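Local atomic coordinates of rhamnosidase B (Bacillus sp., PDB entry 2OKX), a protein that probably hydrolyses terminal alpha-L-rhamnose residues from rhamnosides, as an inverting glycoside hydrolase of family 78. Residues Leu302-Thr306 and Tyr364-Pro368; Trp576-Arg581 and Trp629-Leu635. All blocks are in the same frame, centred on the assembly; numbering follows the deposited sequence.

Contact 1: Leu302-Thr306 and Tyr364-Pro368; sequences LVDIT and YRALP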
loop_
_atom_site.group_PDB
_atom_site.type_symbol
_atom_site.label_atom_id
_atom_site.label_comp_id
_atom_site.label_asym_id
_atom_site.label_seq_id
_atom_site.Cartn_x
_atom_site.Cartn_y
_atom_site.Cartn_z
ATOM N N LEU A 302 27.512 18.249 -10.598
ATOM C CA LEU A 302 26.174 18.813 -10.704
ATOM C C LEU A 302 25.224 17.760 -11.268
ATOM O O LEU A 302 25.438 17.239 -12.360
ATOM C CB LEU A 302 26.202 20.038 -11.626
ATOM C CG LEU A 302 25.244 21.188 -11.320
ATOM C CD1 LEU A 302 25.669 21.865 -10.032
ATOM C CD2 LEU A 302 25.261 22.194 -12.462
ATOM N N VAL A 303 24.180 17.442 -10.512
ATOM C CA VAL A 303 23.202 16.450 -10.946
ATOM C C VAL A 303 21.875 17.144 -11.208
ATOM O O VAL A 303 21.299 17.751 -10.308
ATOM C CB VAL A 303 22.985 15.362 -9.864
ATOM C CG1 VAL A 303 21.964 14.334 -10.355
ATOM C CG2 VAL A 303 24.310 14.682 -9.527
ATOM N N ASP A 304 21.396 17.073 -12.441
ATOM C CA ASP A 304 20.120 17.698 -12.776
ATOM C C ASP A 304 19.015 16.834 -12.184
ATOM O O ASP A 304 18.943 15.641 -12.471
ATOM C CB ASP A 304 19.950 17.791 -14.295
ATOM C CG ASP A 304 18.691 18.543 -14.701
ATOM O OD1 ASP A 304 18.475 18.715 -15.914
ATOM O OD2 ASP A 304 17.922 18.962 -13.812
ATOM N N ILE A 305 18.168 17.432 -11.350
ATOM C CA ILE A 305 17.072 16.700 -10.719
ATOM C C ILE A 305 15.701 17.211 -11.159
ATOM O O ILE A 305 14.680 16.854 -10.568
ATOM C CB ILE A 305 17.151 16.786 -9.177
ATOM C CG1 ILE A 305 17.148 18.252 -8.734
ATOM C CG2 ILE A 305 18.396 16.060 -8.679
ATOM C CD1 ILE A 305 17.142 18.446 -7.227
ATOM N N THR A 306 15.689 18.041 -12.200
ATOM C CA THR A 306 14.449 18.609 -12.731
ATOM C C THR A 306 13.495 17.475 -13.085
ATOM O O THR A 306 13.800 16.650 -13.946
ATOM C CB THR A 306 14.728 19.444 -13.988
ATOM O OG1 THR A 306 15.623 20.512 -13.654
ATOM C CG2 THR A 306 13.435 20.025 -14.546
ATOM N N TYR A 364 19.036 28.173 -15.344
ATOM C CA TYR A 364 18.994 26.719 -15.324
ATOM C C TYR A 364 19.670 26.160 -16.571
ATOM O O TYR A 364 20.423 25.192 -16.496
ATOM C CB TYR A 364 17.542 26.231 -15.253
ATOM C CG TYR A 364 17.367 24.767 -15.607
ATOM C CD1 TYR A 364 16.729 24.388 -16.790
ATOM C CD2 TYR A 364 17.852 23.763 -14.769
ATOM C CE1 TYR A 364 16.578 23.043 -17.131
ATOM C CE2 TYR A 364 17.709 22.417 -15.100
ATOM C CZ TYR A 364 17.072 22.063 -16.280
ATOM O OH TYR A 364 16.930 20.734 -16.606
ATOM N N ARG A 365 19.414 26.790 -17.714
ATOM C CA ARG A 365 19.981 26.342 -18.987
ATOM C C ARG A 365 21.471 26.610 -19.176
ATOM O O ARG A 365 22.170 25.832 -19.824
ATOM C CB ARG A 365 19.213 26.979 -20.149
ATOM C CG ARG A 365 17.788 26.481 -20.306
ATOM C CD ARG A 365 17.756 25.017 -20.710
ATOM N NE ARG A 365 16.387 24.526 -20.861
ATOM C CZ ARG A 365 16.070 23.306 -21.280
ATOM N NH1 ARG A 365 17.026 22.441 -21.595
ATOM N NH2 ARG A 365 14.796 22.950 -21.390
ATOM N N ALA A 366 21.960 27.710 -18.620
ATOM C CA ALA A 366 23.369 28.064 -18.768
ATOM C C ALA A 366 24.259 27.481 -17.678
ATOM O O ALA A 366 25.371 27.030 -17.947
ATOM C CB ALA A 366 23.517 29.582 -18.789
ATOM N N LEU A 367 23.748 27.489 -16.452
ATOM C CA LEU A 367 24.475 27.021 -15.277
ATOM C C LEU A 367 25.451 25.856 -15.414
ATOM O O LEU A 367 26.635 25.998 -15.096
ATOM C CB LEU A 367 23.488 26.721 -14.148
ATOM C CG LEU A 367 24.080 26.326 -12.794
ATOM C CD1 LEU A 367 25.279 27.188 -12.458
ATOM C CD2 LEU A 367 23.005 26.468 -11.733
ATOM N N PRO A 368 24.983 24.691 -15.888
ATOM C CA PRO A 368 25.900 23.553 -16.020
ATOM C C PRO A 368 27.267 23.911 -16.596
ATOM O O PRO A 368 28.289 23.794 -15.918
ATOM C CB PRO A 368 25.125 22.594 -16.916
ATOM C CG PRO A 368 23.718 22.857 -16.528
ATOM C CD PRO A 368 23.675 24.371 -16.483
#
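Asp304 and Tyr364 find each other because each side chain swings its CG to the side remote from its own backbone nitrogen, at chi1 -175° for the aspartate and 164° for the tyrosine. The carboxylate is thereby carried out from strand 297-309, and the phenol out from helix 362-370. The two side chains meet at about a right angle, with the acid at the edge of the ring. Tyr364 OH donates a hydrogen bond to Asp304 OD1 at 2.6 Å, approaching on the syn side but 21° out of the carboxylate plane. The same oxygen is hydrogen-bonded to Ser269 OG. Asp304 OD2 turns back to its own chain: Thr306 OG1 donates to its syn lone pair at 2.8 Å, while Thr306 N comes from above the carboxylate plane at 2.9 Å from OD2, closing an Asx turn where strand 297-309 is interrupted. Farther up the strand the contact becomes apolar: Leu302 CD2 lies 3.9 Å from Pro368 CA and 4.3 Å from Leu367 CG, and Trp272 borders both Leu302 and Pro368. A leucine in place of Asp304 would probably leave the phenol of Tyr364 without its acceptor and the turn at Thr306 free to open. With two hydrogen-bond partners at each oxygen, this buried carboxylate is probably ionised, its charge offset by donors from the turn, the helix and Ser269.

Contact 2: Trp576-Arg581 and Trp629-Leu635; sequences WVGDSR and WTFFWIL. With GOL (glycerol), chain J.
Trp629 lies beneath Gly578, and its side chain can be traced from helix 627-644 to a bound glycerol. Its CB sits 3.9 Å from Gly578 N. CG and CD1 then slide under the glycine backbone, CD1 coming within 3.3 Å of Gly578 N, and CD2 lies under Gly578 CA. That CA stands over the face of the five-membered ring in a CH-pi contact, 3.7 Å from the centroid and only 12° off the ring normal. A CB on Gly578 would run into the Trp629 ring; without one, the axes of the two helical segments approach to 7.9 Å at 37°. Farther out, Trp629 NE1 reaches the rim of Trp576, 3.5 Å from its CE3; the six-membered ring of Trp576 and the five-membered ring of Trp629 meet rim to rim, their planes 81° apart. NE1 also makes a weak, bent hydrogen bond to glycerol O3, and CE2 and CZ2 carry the indole's edge on to the same oxygen.

Helices 577-590 and 627-644 belong to the helical barrel of the catalytic domain, the (alpha/alpha)6 fold of this family, and the glycerol lies at the N-terminal end of the first. There glycerol C3 rests over one face of Trp576, and O3 donates to Asp579 OD2 at 2.8 Å. Asp567 supplies another bond to the same ligand.

Next along the first helix, Val577 CG1 packs against both Trp629 O and Trp633 CB, the latter 3.5 Å away. Phe632 turns its edge to Gly578 CA, while its ring also meets Phe701 and Phe806. At the far end Arg581 bends at chi2 and lays one face of its guanidinium against Leu635 CD1, 3.2 Å from NE, while NH1 forms salt bridges with Glu639 and Glu809.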
loop_
_atom_site.group_PDB
_atom_site.type_symbol
_atom_site.label_atom_id
_atom_site.label_comp_id
_atom_site.label_asym_id
_atom_site.label_seq_id
_atom_site.Cartn_x
_atom_site.Cartn_y
_atom_site.Cartn_z
ATOM N N TRP A 576 -7.076 1.943 -1.782
ATOM C CA TRP A 576 -7.468 2.410 -3.099
ATOM C C TRP A 576 -8.886 1.901 -3.318
ATOM O O TRP A 576 -9.161 0.708 -3.180
ATOM C CB TRP A 576 -6.530 1.864 -4.173
ATOM C CG TRP A 576 -5.256 2.648 -4.321
ATOM C CD1 TRP A 576 -4.075 2.446 -3.659
ATOM C CD2 TRP A 576 -5.021 3.718 -5.242
ATOM N NE1 TRP A 576 -3.115 3.319 -4.125
ATOM C CE2 TRP A 576 -3.671 4.108 -5.098
ATOM C CE3 TRP A 576 -5.820 4.381 -6.185
ATOM C CZ2 TRP A 576 -3.100 5.131 -5.865
ATOM C CZ3 TRP A 576 -5.252 5.400 -6.948
ATOM C CH2 TRP A 576 -3.904 5.762 -6.783
ATOM N N VAL A 577 -9.783 2.821 -3.649
ATOM C CA VAL A 577 -11.190 2.503 -3.840
ATOM C C VAL A 577 -11.479 1.471 -4.921
ATOM O O VAL A 577 -12.219 0.515 -4.687
ATOM C CB VAL A 577 -11.981 3.790 -4.130
ATOM C CG1 VAL A 577 -13.468 3.481 -4.279
ATOM C CG2 VAL A 577 -11.748 4.787 -2.998
ATOM N N GLY A 578 -10.899 1.657 -6.100
ATOM C CA GLY A 578 -11.142 0.717 -7.179
ATOM C C GLY A 578 -10.796 -0.713 -6.815
ATOM O O GLY A 578 -11.578 -1.634 -7.062
ATOM N N ASP A 579 -9.622 -0.906 -6.224
ATOM C CA ASP A 579 -9.172 -2.239 -5.837
ATOM C C ASP A 579 -10.143 -2.907 -4.864
ATOM O O ASP A 579 -10.433 -4.101 -4.980
ATOM C CB ASP A 579 -7.795 -2.177 -5.160
ATOM C CG ASP A 579 -6.739 -1.484 -6.005
ATOM O OD1 ASP A 579 -5.590 -1.980 -6.037
ATOM O OD2 ASP A 579 -7.043 -0.440 -6.617
ATOM N N SER A 580 -10.639 -2.127 -3.908
ATOM C CA SER A 580 -11.530 -2.642 -2.876
ATOM C C SER A 580 -12.804 -3.334 -3.352
ATOM O O SER A 580 -13.332 -4.188 -2.647
ATOM C CB SER A 580 -11.902 -1.524 -1.895
ATOM O OG SER A 580 -12.859 -0.647 -2.456
ATOM N N ARG A 581 -13.315 -2.967 -4.521
ATOM C CA ARG A 581 -14.530 -3.613 -5.016
ATOM C C ARG A 581 -14.276 -5.106 -5.221
ATOM O O ARG A 581 -15.040 -5.945 -4.740
ATOM C CB ARG A 581 -14.997 -2.973 -6.326
ATOM C CG ARG A 581 -16.290 -3.574 -6.888
ATOM C CD ARG A 581 -16.018 -4.707 -7.873
ATOM N NE ARG A 581 -17.250 -5.383 -8.283
ATOM C CZ ARG A 581 -17.336 -6.237 -9.301
ATOM N NH1 ARG A 581 -18.499 -6.804 -9.602
ATOM N NH2 ARG A 581 -16.264 -6.523 -10.026
ATOM N N TRP A 629 -12.966 4.398 -10.529
ATOM C CA TRP A 629 -12.823 4.002 -9.133
ATOM C C TRP A 629 -14.062 4.419 -8.351
ATOM O O TRP A 629 -14.565 3.662 -7.519
ATOM C CB TRP A 629 -11.578 4.631 -8.494
ATOM C CG TRP A 629 -10.274 3.873 -8.722
ATOM C CD1 TRP A 629 -9.191 3.851 -7.884
ATOM C CD2 TRP A 629 -9.900 3.102 -9.876
ATOM N NE1 TRP A 629 -8.172 3.123 -8.443
ATOM C CE2 TRP A 629 -8.577 2.653 -9.665
ATOM C CE3 TRP A 629 -10.552 2.750 -11.068
ATOM C CZ2 TRP A 629 -7.891 1.871 -10.601
ATOM C CZ3 TRP A 629 -9.869 1.971 -11.999
ATOM C CH2 TRP A 629 -8.551 1.540 -11.759
ATOM N N THR A 630 -14.561 5.622 -8.614
ATOM C CA THR A 630 -15.749 6.078 -7.910
ATOM C C THR A 630 -16.946 5.240 -8.357
ATOM O O THR A 630 -17.820 4.912 -7.552
ATOM C CB THR A 630 -16.006 7.576 -8.157
ATOM O OG1 THR A 630 -14.937 8.334 -7.574
ATOM C CG2 THR A 630 -17.321 8.009 -7.519
ATOM N N PHE A 631 -16.980 4.875 -9.633
ATOM C CA PHE A 631 -18.074 4.051 -10.130
ATOM C C PHE A 631 -18.002 2.673 -9.471
ATOM O O PHE A 631 -19.034 2.061 -9.189
ATOM C CB PHE A 631 -18.007 3.897 -11.657
ATOM C CG PHE A 631 -18.065 5.204 -12.411
ATOM C CD1 PHE A 631 -18.684 6.320 -11.857
ATOM C CD2 PHE A 631 -17.510 5.308 -13.683
ATOM C CE1 PHE A 631 -18.746 7.530 -12.563
ATOM C CE2 PHE A 631 -17.568 6.511 -14.396
ATOM C CZ PHE A 631 -18.188 7.622 -13.829
ATOM N N PHE A 632 -16.788 2.182 -9.226
ATOM C CA PHE A 632 -16.629 0.877 -8.591
ATOM C C PHE A 632 -17.041 0.957 -7.130
ATOM O O PHE A 632 -17.468 -0.039 -6.539
ATOM C CB PHE A 632 -15.185 0.371 -8.715
ATOM C CG PHE A 632 -14.773 0.062 -10.128
ATOM C CD1 PHE A 632 -15.724 -0.297 -11.083
ATOM C CD2 PHE A 632 -13.438 0.134 -10.511
ATOM C CE1 PHE A 632 -15.349 -0.574 -12.397
ATOM C CE2 PHE A 632 -13.055 -0.141 -11.819
ATOM C CZ PHE A 632 -14.016 -0.495 -12.766
ATOM N N TRP A 633 -16.913 2.147 -6.550
ATOM C CA TRP A 633 -17.310 2.370 -5.165
ATOM C C TRP A 633 -18.829 2.219 -5.085
ATOM O O TRP A 633 -19.359 1.618 -4.151
ATOM C CB TRP A 633 -16.917 3.779 -4.707
ATOM C CG TRP A 633 -17.526 4.175 -3.383
ATOM C CD1 TRP A 633 -17.203 3.686 -2.151
ATOM C CD2 TRP A 633 -18.584 5.121 -3.173
ATOM N NE1 TRP A 633 -17.994 4.265 -1.184
ATOM C CE2 TRP A 633 -18.851 5.150 -1.784
ATOM C CE3 TRP A 633 -19.333 5.947 -4.023
ATOM C CZ2 TRP A 633 -19.838 5.974 -1.225
ATOM C CZ3 TRP A 633 -20.316 6.768 -3.467
ATOM C CH2 TRP A 633 -20.558 6.773 -2.080
ATOM N N ILE A 634 -19.531 2.780 -6.066
ATOM C CA ILE A 634 -20.984 2.681 -6.084
ATOM C C ILE A 634 -21.359 1.207 -6.222
ATOM O O ILE A 634 -22.254 0.715 -5.539
ATOM C CB ILE A 634 -21.585 3.496 -7.251
ATOM C CG1 ILE A 634 -21.368 4.993 -6.990
ATOM C CG2 ILE A 634 -23.074 3.189 -7.396
ATOM C CD1 ILE A 634 -21.808 5.899 -8.130
ATOM N N LEU A 635 -20.653 0.508 -7.105
ATOM C CA LEU A 635 -20.890 -0.915 -7.319
ATOM C C LEU A 635 -20.688 -1.647 -5.994
ATOM O O LEU A 635 -21.532 -2.441 -5.579
ATOM C CB LEU A 635 -19.904 -1.467 -8.349
ATOM C CG LEU A 635 -20.345 -2.633 -9.242
ATOM C CD1 LEU A 635 -19.107 -3.302 -9.809
ATOM C CD2 LEU A 635 -21.178 -3.636 -8.471
HETATM C C1 GOL J . -2.290 1.140 -6.685
HETATM O O1 GOL J . -1.291 0.286 -6.675
HETATM C C2 GOL J . -3.410 0.638 -7.603
HETATM O O2 GOL J . -3.859 -0.646 -7.197
HETATM C C3 GOL J . -4.566 1.633 -7.586
HETATM O O3 GOL J . -5.640 1.190 -8.410
#

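Overall arrangement
The two contacts follow one another along the chain, the first closing before the second opens, and they do not touch: their centres are about 42 Å apart and their nearest atoms about 22 Å. Contact 1 lies in domain D2, its centre about 34 Å from the centre of the chain, and joins a helix to a beta sheet; contact 2, its centre about 16 Å from the same point, joins two helices of the catalytic barrel. A glycerol, probably from the crystallisation liquor, accompanies each. Beside 576-581 and 629-635 it sits among aromatic and acidic side chains, consistent with a sugar-binding pocket, whereas no such role can be inferred for the one near 364-368.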